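Local coordinates for glycoside hydrolase family protein (Novosphingobium sp. PP1Y, PDB 6Q2F) that probably cleaves terminal alpha-L-rhamnose from glycosides, as an alpha-L-rhamnosidase, and carries a bound sodium ion, at residues Tyr445-Thr450 / Val507-Trp512; Arg1033-Gly1039 / Val1083-Thr1089; Ser1046-Gly1052 / Tyr1075-Gly1080. All coordinates share one frame; numbering follows the deposited sequence.

Contact 1 of 3, residues Tyr445-Thr450 / Val507-Trp512; sequences YSLLGT and VGEANW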
loop_
_atom_site.group_PDB
_atom_site.type_symbol
_atom_site.label_atom_id
_atom_site.label_comp_id
_atom_site.label_asym_id
_atom_site.label_seq_id
_atom_site.Cartn_x
_atom_site.Cartn_y
_atom_site.Cartn_z
ATOM N N TYR A 445 17.108 1.870 -26.310
ATOM C CA TYR A 445 16.729 2.134 -24.935
ATOM C C TYR A 445 17.845 2.893 -24.236
ATOM O O TYR A 445 19.000 2.922 -24.681
ATOM C CB TYR A 445 16.385 0.843 -24.163
ATOM C CG TYR A 445 17.557 -0.066 -23.857
ATOM C CD1 TYR A 445 18.405 0.190 -22.775
ATOM C CD2 TYR A 445 17.808 -1.191 -24.644
ATOM C CE1 TYR A 445 19.476 -0.649 -22.493
ATOM C CE2 TYR A 445 18.866 -2.038 -24.363
ATOM C CZ TYR A 445 19.700 -1.763 -23.292
ATOM O OH TYR A 445 20.761 -2.605 -23.022
ATOM N N SER A 446 17.472 3.512 -23.127
ATOM C CA SER A 446 18.422 4.201 -22.275
ATOM C C SER A 446 17.901 4.108 -20.845
ATOM O O SER A 446 16.820 3.573 -20.593
ATOM C CB SER A 446 18.629 5.638 -22.744
ATOM O OG SER A 446 17.451 6.395 -22.556
ATOM N N LEU A 447 18.684 4.619 -19.903
ATOM C CA LEU A 447 18.420 4.419 -18.484
ATOM C C LEU A 447 17.452 5.452 -17.912
ATOM O O LEU A 447 17.440 6.619 -18.313
ATOM C CB LEU A 447 19.730 4.460 -17.701
ATOM C CG LEU A 447 20.728 3.377 -18.113
ATOM C CD1 LEU A 447 21.879 3.352 -17.138
ATOM C CD2 LEU A 447 20.022 1.999 -18.192
ATOM N N LEU A 448 16.631 4.995 -16.959
ATOM C CA LEU A 448 15.894 5.909 -16.089
ATOM C C LEU A 448 16.823 6.610 -15.104
ATOM O O LEU A 448 16.613 7.780 -14.766
ATOM C CB LEU A 448 14.832 5.149 -15.302
ATOM C CG LEU A 448 13.367 5.326 -15.659
ATOM C CD1 LEU A 448 13.149 4.852 -17.078
ATOM C CD2 LEU A 448 12.512 4.516 -14.664
ATOM N N GLY A 449 17.825 5.889 -14.599
ATOM C CA GLY A 449 18.735 6.391 -13.599
ATOM C C GLY A 449 18.278 6.272 -12.165
ATOM O O GLY A 449 19.022 6.686 -11.268
ATOM N N THR A 450 17.093 5.722 -11.907
ATOM C CA THR A 450 16.634 5.694 -10.528
ATOM C C THR A 450 17.452 4.703 -9.703
ATOM O O THR A 450 18.017 3.730 -10.206
ATOM C CB THR A 450 15.145 5.351 -10.432
ATOM O OG1 THR A 450 14.880 4.163 -11.175
ATOM C CG2 THR A 450 14.319 6.508 -11.002
ATOM N N VAL A 507 10.002 3.361 -8.343
ATOM C CA VAL A 507 11.293 3.409 -9.025
ATOM C C VAL A 507 11.183 4.128 -10.365
ATOM O O VAL A 507 12.082 4.023 -11.207
ATOM C CB VAL A 507 11.867 1.993 -9.209
ATOM C CG1 VAL A 507 12.170 1.364 -7.850
ATOM C CG2 VAL A 507 10.904 1.099 -10.040
ATOM N N GLY A 508 10.101 4.871 -10.574
ATOM C CA GLY A 508 9.910 5.561 -11.842
ATOM C C GLY A 508 9.226 4.679 -12.871
ATOM O O GLY A 508 8.773 3.570 -12.577
ATOM N N GLU A 509 9.164 5.176 -14.110
ATOM C CA GLU A 509 8.327 4.564 -15.144
ATOM C C GLU A 509 9.222 3.961 -16.217
ATOM O O GLU A 509 9.660 4.663 -17.131
ATOM C CB GLU A 509 7.365 5.589 -15.743
ATOM C CG GLU A 509 6.516 6.360 -14.707
ATOM C CD GLU A 509 5.893 5.433 -13.664
ATOM O OE1 GLU A 509 5.470 4.324 -14.034
ATOM O OE2 GLU A 509 5.859 5.821 -12.474
ATOM N N ALA A 510 9.477 2.659 -16.108
ATOM C CA ALA A 510 10.280 1.933 -17.081
ATOM C C ALA A 510 9.370 1.145 -18.021
ATOM O O ALA A 510 8.331 0.617 -17.608
ATOM C CB ALA A 510 11.250 0.993 -16.371
ATOM N N ASN A 511 9.753 1.073 -19.298
ATOM C CA ASN A 511 8.869 0.406 -20.249
ATOM C C ASN A 511 9.641 -0.350 -21.319
ATOM O O ASN A 511 9.115 -0.547 -22.430
ATOM C CB ASN A 511 7.916 1.407 -20.917
ATOM C CG ASN A 511 8.631 2.365 -21.876
ATOM O OD1 ASN A 511 9.854 2.377 -21.992
ATOM N ND2 ASN A 511 7.841 3.183 -22.569
ATOM N N TRP A 512 10.884 -0.742 -21.048
ATOM C CA TRP A 512 11.607 -1.616 -21.961
ATOM C C TRP A 512 12.458 -2.590 -21.160
ATOM O O TRP A 512 12.947 -2.282 -20.069
ATOM C CB TRP A 512 12.509 -0.849 -22.954
ATOM C CG TRP A 512 13.251 -1.806 -23.840
ATOM C CD1 TRP A 512 14.545 -2.185 -23.726
ATOM C CD2 TRP A 512 12.701 -2.571 -24.924
ATOM N NE1 TRP A 512 14.861 -3.113 -24.691
ATOM C CE2 TRP A 512 13.737 -3.377 -25.430
ATOM C CE3 TRP A 512 11.435 -2.640 -25.522
ATOM C CZ2 TRP A 512 13.556 -4.231 -26.518
ATOM C CZ3 TRP A 512 11.251 -3.501 -26.587
ATOM C CH2 TRP A 512 12.307 -4.280 -27.077
#
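L448 lies over the backbone of the loop 507-512. Its CD2 comes within 3.5 Å of V507 O and equally close to E509 N. Its other branch, CD1, stands 3.5 Å from E509 O, and CD2 also meets A510 CB. Two residues on, T450 OG1 donates a hydrogen bond of 2.8 Å to V507 O, tilted from the carbonyl plane. The chi1 of 52° sets OG1 between the T450 backbone N and carbonyl carbon and turns it to V507 O.

The two segments run in opposite directions but form no sheet. Segment 507-512 belongs to the loop after strand 497-502 of the parallel beta/alpha barrel; D503 and S504 of the sodium site directly follow that strand. The contact joins this loop to the C-terminal end of 436-447, an inner strand of a four-stranded antiparallel sheet. A valine in place of T450 has no hydroxyl to give, and V507 O would probably lose its bond to this segment, with the loop end less firmly held.

W512 CG is anti to its backbone N (chi1 179°), which carries CD1 and NE1 to Y445. Y445 CD2 approaches W512 NE1 to 3.5 Å. The side chains cross at about a right angle. Their ring planes are 22° apart but offset, barely overlapping.

Contact 2 of 3, residues Arg1033-Gly1039 / Val1083-Thr1089; sequences RNFRVTG and VRKGQNT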
loop_
_atom_site.group_PDB
_atom_site.type_symbol
_atom_site.label_atom_id
_atom_site.label_comp_id
_atom_site.label_asym_id
_atom_site.label_seq_id
_atom_site.Cartn_x
_atom_site.Cartn_y
_atom_site.Cartn_z
ATOM N N ARG A 1033 -1.814 3.456 48.288
ATOM C CA ARG A 1033 -2.972 3.632 49.155
ATOM C C ARG A 1033 -3.346 2.268 49.717
ATOM O O ARG A 1033 -2.994 1.226 49.145
ATOM C CB ARG A 1033 -4.145 4.212 48.351
ATOM C CG ARG A 1033 -5.289 4.775 49.141
ATOM C CD ARG A 1033 -6.484 4.937 48.205
ATOM N NE ARG A 1033 -7.593 5.677 48.800
ATOM C CZ ARG A 1033 -8.363 5.205 49.770
ATOM N NH1 ARG A 1033 -8.128 4.003 50.273
ATOM N NH2 ARG A 1033 -9.363 5.933 50.246
ATOM N N ASN A 1034 -4.063 2.284 50.841
ATOM C CA ASN A 1034 -4.761 1.121 51.380
ATOM C C ASN A 1034 -6.262 1.278 51.186
ATOM O O ASN A 1034 -6.766 2.379 50.959
ATOM C CB ASN A 1034 -4.468 0.930 52.874
ATOM C CG ASN A 1034 -3.034 0.553 53.130
ATOM O OD1 ASN A 1034 -2.481 -0.304 52.440
ATOM N ND2 ASN A 1034 -2.411 1.203 54.095
ATOM N N PHE A 1035 -6.977 0.156 51.284
ATOM C CA PHE A 1035 -8.426 0.171 51.175
ATOM C C PHE A 1035 -8.989 -1.092 51.814
ATOM O O PHE A 1035 -8.336 -2.137 51.836
ATOM C CB PHE A 1035 -8.877 0.314 49.712
ATOM C CG PHE A 1035 -8.609 -0.885 48.844
ATOM C CD1 PHE A 1035 -7.357 -1.108 48.304
ATOM C CD2 PHE A 1035 -9.634 -1.759 48.522
ATOM C CE1 PHE A 1035 -7.117 -2.200 47.473
ATOM C CE2 PHE A 1035 -9.408 -2.854 47.678
ATOM C CZ PHE A 1035 -8.144 -3.074 47.165
ATOM N N ARG A 1036 -10.202 -0.974 52.348
ATOM C CA ARG A 1036 -10.844 -2.048 53.093
ATOM C C ARG A 1036 -11.818 -2.815 52.207
ATOM O O ARG A 1036 -12.521 -2.229 51.378
ATOM C CB ARG A 1036 -11.576 -1.521 54.344
ATOM C CG ARG A 1036 -12.631 -2.493 54.913
ATOM C CD ARG A 1036 -12.859 -2.403 56.452
ATOM N NE ARG A 1036 -14.146 -1.830 56.835
ATOM C CZ ARG A 1036 -15.119 -2.462 57.494
ATOM N NH1 ARG A 1036 -15.010 -3.727 57.872
ATOM N NH2 ARG A 1036 -16.219 -1.809 57.793
ATOM N N VAL A 1037 -11.849 -4.131 52.396
ATOM C CA VAL A 1037 -12.743 -5.029 51.677
ATOM C C VAL A 1037 -13.518 -5.825 52.720
ATOM O O VAL A 1037 -12.922 -6.383 53.648
ATOM C CB VAL A 1037 -11.958 -5.962 50.733
ATOM C CG1 VAL A 1037 -12.854 -7.032 50.145
ATOM C CG2 VAL A 1037 -11.280 -5.160 49.637
ATOM N N THR A 1038 -14.840 -5.843 52.593
ATOM C CA THR A 1038 -15.668 -6.620 53.507
ATOM C C THR A 1038 -16.522 -7.618 52.743
ATOM O O THR A 1038 -17.748 -7.598 52.855
ATOM C CB THR A 1038 -16.597 -5.721 54.321
ATOM O OG1 THR A 1038 -17.684 -5.324 53.475
ATOM C CG2 THR A 1038 -15.871 -4.482 54.798
ATOM N N GLY A 1039 -15.897 -8.476 51.953
ATOM C CA GLY A 1039 -16.639 -9.466 51.196
ATOM C C GLY A 1039 -15.723 -10.612 50.840
ATOM O O GLY A 1039 -14.500 -10.528 50.979
ATOM N N VAL A 1083 -7.885 -9.647 46.419
ATOM C CA VAL A 1083 -8.173 -8.931 47.662
ATOM C C VAL A 1083 -8.257 -9.911 48.827
ATOM O O VAL A 1083 -8.452 -11.122 48.665
ATOM C CB VAL A 1083 -9.466 -8.095 47.574
ATOM C CG1 VAL A 1083 -9.347 -6.980 46.556
ATOM C CG2 VAL A 1083 -10.668 -9.002 47.277
ATOM N N ARG A 1084 -8.150 -9.356 50.025
ATOM C CA ARG A 1084 -8.300 -10.094 51.264
ATOM C C ARG A 1084 -9.310 -9.365 52.137
ATOM O O ARG A 1084 -9.570 -8.172 51.953
ATOM C CB ARG A 1084 -6.964 -10.205 52.002
ATOM C CG ARG A 1084 -6.445 -8.866 52.404
ATOM C CD ARG A 1084 -4.947 -8.880 52.736
ATOM N NE ARG A 1084 -4.602 -9.981 53.627
ATOM C CZ ARG A 1084 -3.420 -10.133 54.217
ATOM N NH1 ARG A 1084 -2.449 -9.247 54.026
ATOM N NH2 ARG A 1084 -3.206 -11.177 54.999
ATOM N N LYS A 1085 -9.812 -10.062 53.130
ATOM C CA LYS A 1085 -10.726 -9.483 54.074
ATOM C C LYS A 1085 -9.996 -8.413 54.881
ATOM O O LYS A 1085 -8.943 -8.641 55.370
ATOM C CB LYS A 1085 -11.176 -10.591 55.002
ATOM C CG LYS A 1085 -12.618 -10.517 55.407
ATOM C CD LYS A 1085 -13.527 -10.807 54.249
ATOM C CE LYS A 1085 -14.960 -10.675 54.679
ATOM N NZ LYS A 1085 -15.257 -11.544 55.840
ATOM N N GLY A 1086 -10.572 -7.250 55.032
ATOM C CA GLY A 1086 -9.929 -6.194 55.799
ATOM C C GLY A 1086 -9.103 -5.235 54.967
ATOM O O GLY A 1086 -9.488 -4.881 53.850
ATOM N N GLN A 1087 -7.962 -4.800 55.496
ATOM C CA GLN A 1087 -7.144 -3.826 54.796
ATOM C C GLN A 1087 -6.356 -4.483 53.671
ATOM O O GLN A 1087 -5.778 -5.562 53.844
ATOM C CB GLN A 1087 -6.185 -3.138 55.764
ATOM C CG GLN A 1087 -5.824 -1.702 55.367
ATOM C CD GLN A 1087 -6.897 -0.696 55.773
ATOM O OE1 GLN A 1087 -8.080 -1.019 55.838
ATOM N NE2 GLN A 1087 -6.473 0.526 56.076
ATOM N N ASN A 1088 -6.339 -3.815 52.518
ATOM C CA ASN A 1088 -5.633 -4.252 51.322
ATOM C C ASN A 1088 -4.706 -3.137 50.861
ATOM O O ASN A 1088 -5.054 -1.956 50.954
ATOM C CB ASN A 1088 -6.604 -4.585 50.185
ATOM C CG ASN A 1088 -7.515 -5.766 50.502
ATOM O OD1 ASN A 1088 -7.416 -6.826 49.881
ATOM N ND2 ASN A 1088 -8.410 -5.583 51.473
ATOM N N THR A 1089 -3.535 -3.506 50.343
ATOM C CA THR A 1089 -2.636 -2.521 49.771
ATOM C C THR A 1089 -2.939 -2.403 48.285
ATOM O O THR A 1089 -3.323 -3.379 47.634
ATOM C CB THR A 1089 -1.168 -2.888 50.012
ATOM O OG1 THR A 1089 -0.829 -4.054 49.274
ATOM C CG2 THR A 1089 -0.928 -3.176 51.523
#
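Strands 1033-1037 and 1086-1089 pair antiparallel. The axes of these short strand segments approach to 4.4 Å, with their directions 144° apart. F1035 with N1088 and V1037 with G1086 are hydrogen-bonded pairs. N1034 with T1089 and R1036 with Q1087 are the non-hydrogen-bonded pairs. F1035 N donates to N1088 O at 2.9 Å, and N1088 N returns a bond to F1035 O at 2.7 Å. G1086 has positive phi, where a side chain would press on the preceding carbonyl.

F1035, V1037 and N1088 point to one face. F1035 CG lies between the backbone N and the carbonyl carbon (chi1 69°), and the ring swings toward N1088. N1088 CB sits over it in a CH-pi contact, 3.8 Å from the ring centroid. R1084 N donates to a lone pair of N1088 OD1 at 2.6 Å, and N1088 ND2 donates to R1084 O at 2.9 Å. These bonds fix the rotation of the amide and tie N1088 to the residues just before the strand. V1083 CG1 lies 4.1 Å from F1035 CZ.

N1063 ND2 also donates to N1088 OD1. In the six-stranded antiparallel sheet, strand 1028-1037 lies between 992-996 and 1086-1095. V1062 of strand 1057-1062 touches F1035 and V1083.

Contact 3 of 3, residues Ser1046-Gly1052 / Tyr1075-Gly1080; sequences SLWLDLG and YRLDIG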
loop_
_atom_site.group_PDB
_atom_site.type_symbol
_atom_site.label_atom_id
_atom_site.label_comp_id
_atom_site.label_asym_id
_atom_site.label_seq_id
_atom_site.Cartn_x
_atom_site.Cartn_y
_atom_site.Cartn_z
ATOM N N SER A 1046 -17.781 -11.224 41.709
ATOM C CA SER A 1046 -16.522 -10.587 41.360
ATOM C C SER A 1046 -16.490 -9.159 41.885
ATOM O O SER A 1046 -17.525 -8.543 42.156
ATOM C CB SER A 1046 -16.298 -10.603 39.843
ATOM O OG SER A 1046 -17.374 -9.973 39.173
ATOM N N LEU A 1047 -15.273 -8.646 42.031
ATOM C CA LEU A 1047 -15.029 -7.288 42.497
ATOM C C LEU A 1047 -14.142 -6.618 41.463
ATOM O O LEU A 1047 -13.036 -7.099 41.193
ATOM C CB LEU A 1047 -14.354 -7.281 43.876
ATOM C CG LEU A 1047 -13.972 -5.938 44.511
ATOM C CD1 LEU A 1047 -15.208 -5.070 44.692
ATOM C CD2 LEU A 1047 -13.290 -6.149 45.864
ATOM N N TRP A 1048 -14.626 -5.527 40.877
ATOM C CA TRP A 1048 -13.881 -4.796 39.862
ATOM C C TRP A 1048 -13.356 -3.492 40.442
ATOM O O TRP A 1048 -14.018 -2.849 41.270
ATOM C CB TRP A 1048 -14.747 -4.508 38.636
ATOM C CG TRP A 1048 -15.189 -5.762 37.926
ATOM C CD1 TRP A 1048 -16.276 -6.536 38.232
ATOM C CD2 TRP A 1048 -14.549 -6.392 36.804
ATOM N NE1 TRP A 1048 -16.351 -7.602 37.368
ATOM C CE2 TRP A 1048 -15.306 -7.538 36.483
ATOM C CE3 TRP A 1048 -13.413 -6.099 36.043
ATOM C CZ2 TRP A 1048 -14.962 -8.395 35.433
ATOM C CZ3 TRP A 1048 -13.071 -6.955 34.985
ATOM C CH2 TRP A 1048 -13.845 -8.088 34.697
ATOM N N LEU A 1049 -12.147 -3.132 40.027
ATOM C CA LEU A 1049 -11.558 -1.830 40.301
ATOM C C LEU A 1049 -11.683 -0.990 39.037
ATOM O O LEU A 1049 -11.092 -1.326 38.003
ATOM C CB LEU A 1049 -10.092 -1.966 40.704
ATOM C CG LEU A 1049 -9.354 -0.667 41.028
ATOM C CD1 LEU A 1049 -9.783 -0.157 42.390
ATOM C CD2 LEU A 1049 -7.856 -0.893 41.009
ATOM N N ASP A 1050 -12.460 0.085 39.106
ATOM C CA ASP A 1050 -12.606 0.990 37.977
ATOM C C ASP A 1050 -11.796 2.243 38.269
ATOM O O ASP A 1050 -12.024 2.902 39.283
ATOM C CB ASP A 1050 -14.072 1.342 37.728
ATOM C CG ASP A 1050 -14.274 2.027 36.401
ATOM O OD1 ASP A 1050 -13.685 3.112 36.202
ATOM O OD2 ASP A 1050 -14.998 1.482 35.547
ATOM N N LEU A 1051 -10.854 2.564 37.385
ATOM C CA LEU A 1051 -9.929 3.669 37.616
ATOM C C LEU A 1051 -10.435 5.009 37.107
ATOM O O LEU A 1051 -9.775 6.026 37.339
ATOM C CB LEU A 1051 -8.581 3.394 36.953
ATOM C CG LEU A 1051 -7.825 2.158 37.412
ATOM C CD1 LEU A 1051 -6.509 2.104 36.672
ATOM C CD2 LEU A 1051 -7.597 2.200 38.918
ATOM N N GLY A 1052 -11.569 5.045 36.414
ATOM C CA GLY A 1052 -12.007 6.309 35.842
ATOM C C GLY A 1052 -11.064 6.768 34.743
ATOM O O GLY A 1052 -10.569 5.971 33.944
ATOM N N TYR A 1075 -11.167 1.757 32.001
ATOM C CA TYR A 1075 -10.000 1.309 32.752
ATOM C C TYR A 1075 -10.492 0.530 33.959
ATOM O O TYR A 1075 -10.634 1.064 35.060
ATOM C CB TYR A 1075 -9.151 2.499 33.174
ATOM C CG TYR A 1075 -8.450 3.178 32.035
ATOM C CD1 TYR A 1075 -9.059 4.205 31.318
ATOM C CD2 TYR A 1075 -7.179 2.784 31.665
ATOM C CE1 TYR A 1075 -8.391 4.841 30.267
ATOM C CE2 TYR A 1075 -6.507 3.407 30.623
ATOM C CZ TYR A 1075 -7.111 4.434 29.939
ATOM O OH TYR A 1075 -6.417 5.029 28.898
ATOM N N ARG A 1076 -10.735 -0.758 33.761
ATOM C CA ARG A 1076 -11.370 -1.557 34.792
ATOM C C ARG A 1076 -10.669 -2.900 34.866
ATOM O O ARG A 1076 -10.392 -3.507 33.833
ATOM C CB ARG A 1076 -12.869 -1.697 34.483
ATOM C CG ARG A 1076 -13.600 -2.787 35.203
ATOM C CD ARG A 1076 -14.998 -2.917 34.612
ATOM N NE ARG A 1076 -15.789 -1.721 34.881
ATOM C CZ ARG A 1076 -16.999 -1.730 35.434
ATOM N NH1 ARG A 1076 -17.591 -2.879 35.761
ATOM N NH2 ARG A 1076 -17.632 -0.583 35.640
ATOM N N LEU A 1077 -10.379 -3.358 36.078
ATOM C CA LEU A 1077 -9.696 -4.625 36.285
ATOM C C LEU A 1077 -10.419 -5.447 37.344
ATOM O O LEU A 1077 -10.952 -4.907 38.316
ATOM C CB LEU A 1077 -8.243 -4.403 36.724
ATOM C CG LEU A 1077 -7.352 -3.708 35.700
ATOM C CD1 LEU A 1077 -5.987 -3.484 36.275
ATOM C CD2 LEU A 1077 -7.265 -4.580 34.444
ATOM N N ASP A 1078 -10.386 -6.764 37.161
ATOM C CA ASP A 1078 -11.008 -7.711 38.080
ATOM C C ASP A 1078 -10.044 -8.009 39.222
ATOM O O ASP A 1078 -9.029 -8.677 39.024
ATOM C CB ASP A 1078 -11.382 -8.986 37.326
ATOM C CG ASP A 1078 -12.169 -9.976 38.191
ATOM O OD1 ASP A 1078 -12.048 -9.932 39.435
ATOM O OD2 ASP A 1078 -12.900 -10.801 37.610
ATOM N N ILE A 1079 -10.357 -7.540 40.426
ATOM C CA ILE A 1079 -9.480 -7.745 41.572
ATOM C C ILE A 1079 -10.034 -8.755 42.569
ATOM O O ILE A 1079 -9.359 -9.055 43.564
ATOM C CB ILE A 1079 -9.157 -6.411 42.274
ATOM C CG1 ILE A 1079 -10.399 -5.818 42.934
ATOM C CG2 ILE A 1079 -8.600 -5.429 41.266
ATOM C CD1 ILE A 1079 -10.056 -4.665 43.899
ATOM N N GLY A 1080 -11.209 -9.331 42.303
ATOM C CA GLY A 1080 -11.860 -10.202 43.276
ATOM C C GLY A 1080 -10.976 -11.298 43.848
ATOM O O GLY A 1080 -11.144 -11.691 45.004
HETATM O O HOH W 1 -12.631 4.093 33.180
#
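This strand pair forms the edge of one sheet of a beta-sandwich, in a domain resembling galactose-binding domains. Strand 1047-1050 meets strand 1076-1078, the outermost of four. L1049 and L1077 form the hydrogen-bonded pair, with L1049 N to L1077 O at 2.7 Å. L1051 N donates almost straight to Y1075 O, at 179°, and I1079 N donates to L1047 O.

The W1048 indole lies across R1076 and D1078 of the other strand. D1078 CB sits over its six-membered ring in a CH-pi contact, 3.7 Å from the centroid. R1076 CG comes within 3.4 Å of W1048 CE3. With chi1 at -64°, W1048 CG stands beside its own backbone N, and the ring reaches across the strand pair.

R1076 bends at chi3 and brings its guanidinium edge to D1050 OD2. It forms a salt bridge whose two hydrogen bonds, from R1076 NE and NH2 to D1050 OD2, are both weak; the NH2 distance to D1050 OD2 is 3.3 Å. The two planes are nearly perpendicular. D1050 OD1 accepts from G1052 N at 2.9 Å, an Asx turn. D1078 OD1 makes the same kind of turn with G1080 N. One water donates to G1052 O and accepts from Y1075 N.

On the opposite face, L1049 CB meets I1079 CG2 at 3.8 Å. There strands 1057-1062 and 1065-1070 of the facing sheet cover the pair: V1060 touches L1049 and L1077, and V1067 touches L1077 and I1079. Strand 1131-1140 flanks strand 1047-1055 on its other side.

In the fold
Contact 1 comes first along the chain and stands apart. It lies in the alpha-L-rhamnosidase part of the chain, its centre about 73 Å from that of contact 2 and about 61 Å from that of contact 3, on the other side of the chain's centre. The side chain of V507 is about 12 Å from the sodium ion. Contacts 2 and 3 share the galactose-binding-like domain, with centres about 14 Å apart. Both segments of contact 3 fall between the two segments of contact 2 in the chain. V1083 packs on L1047 and F1035 on I1079. The six-stranded and four-stranded sheets pack face to face as a beta-sandwich, and these residues are probably part of its core.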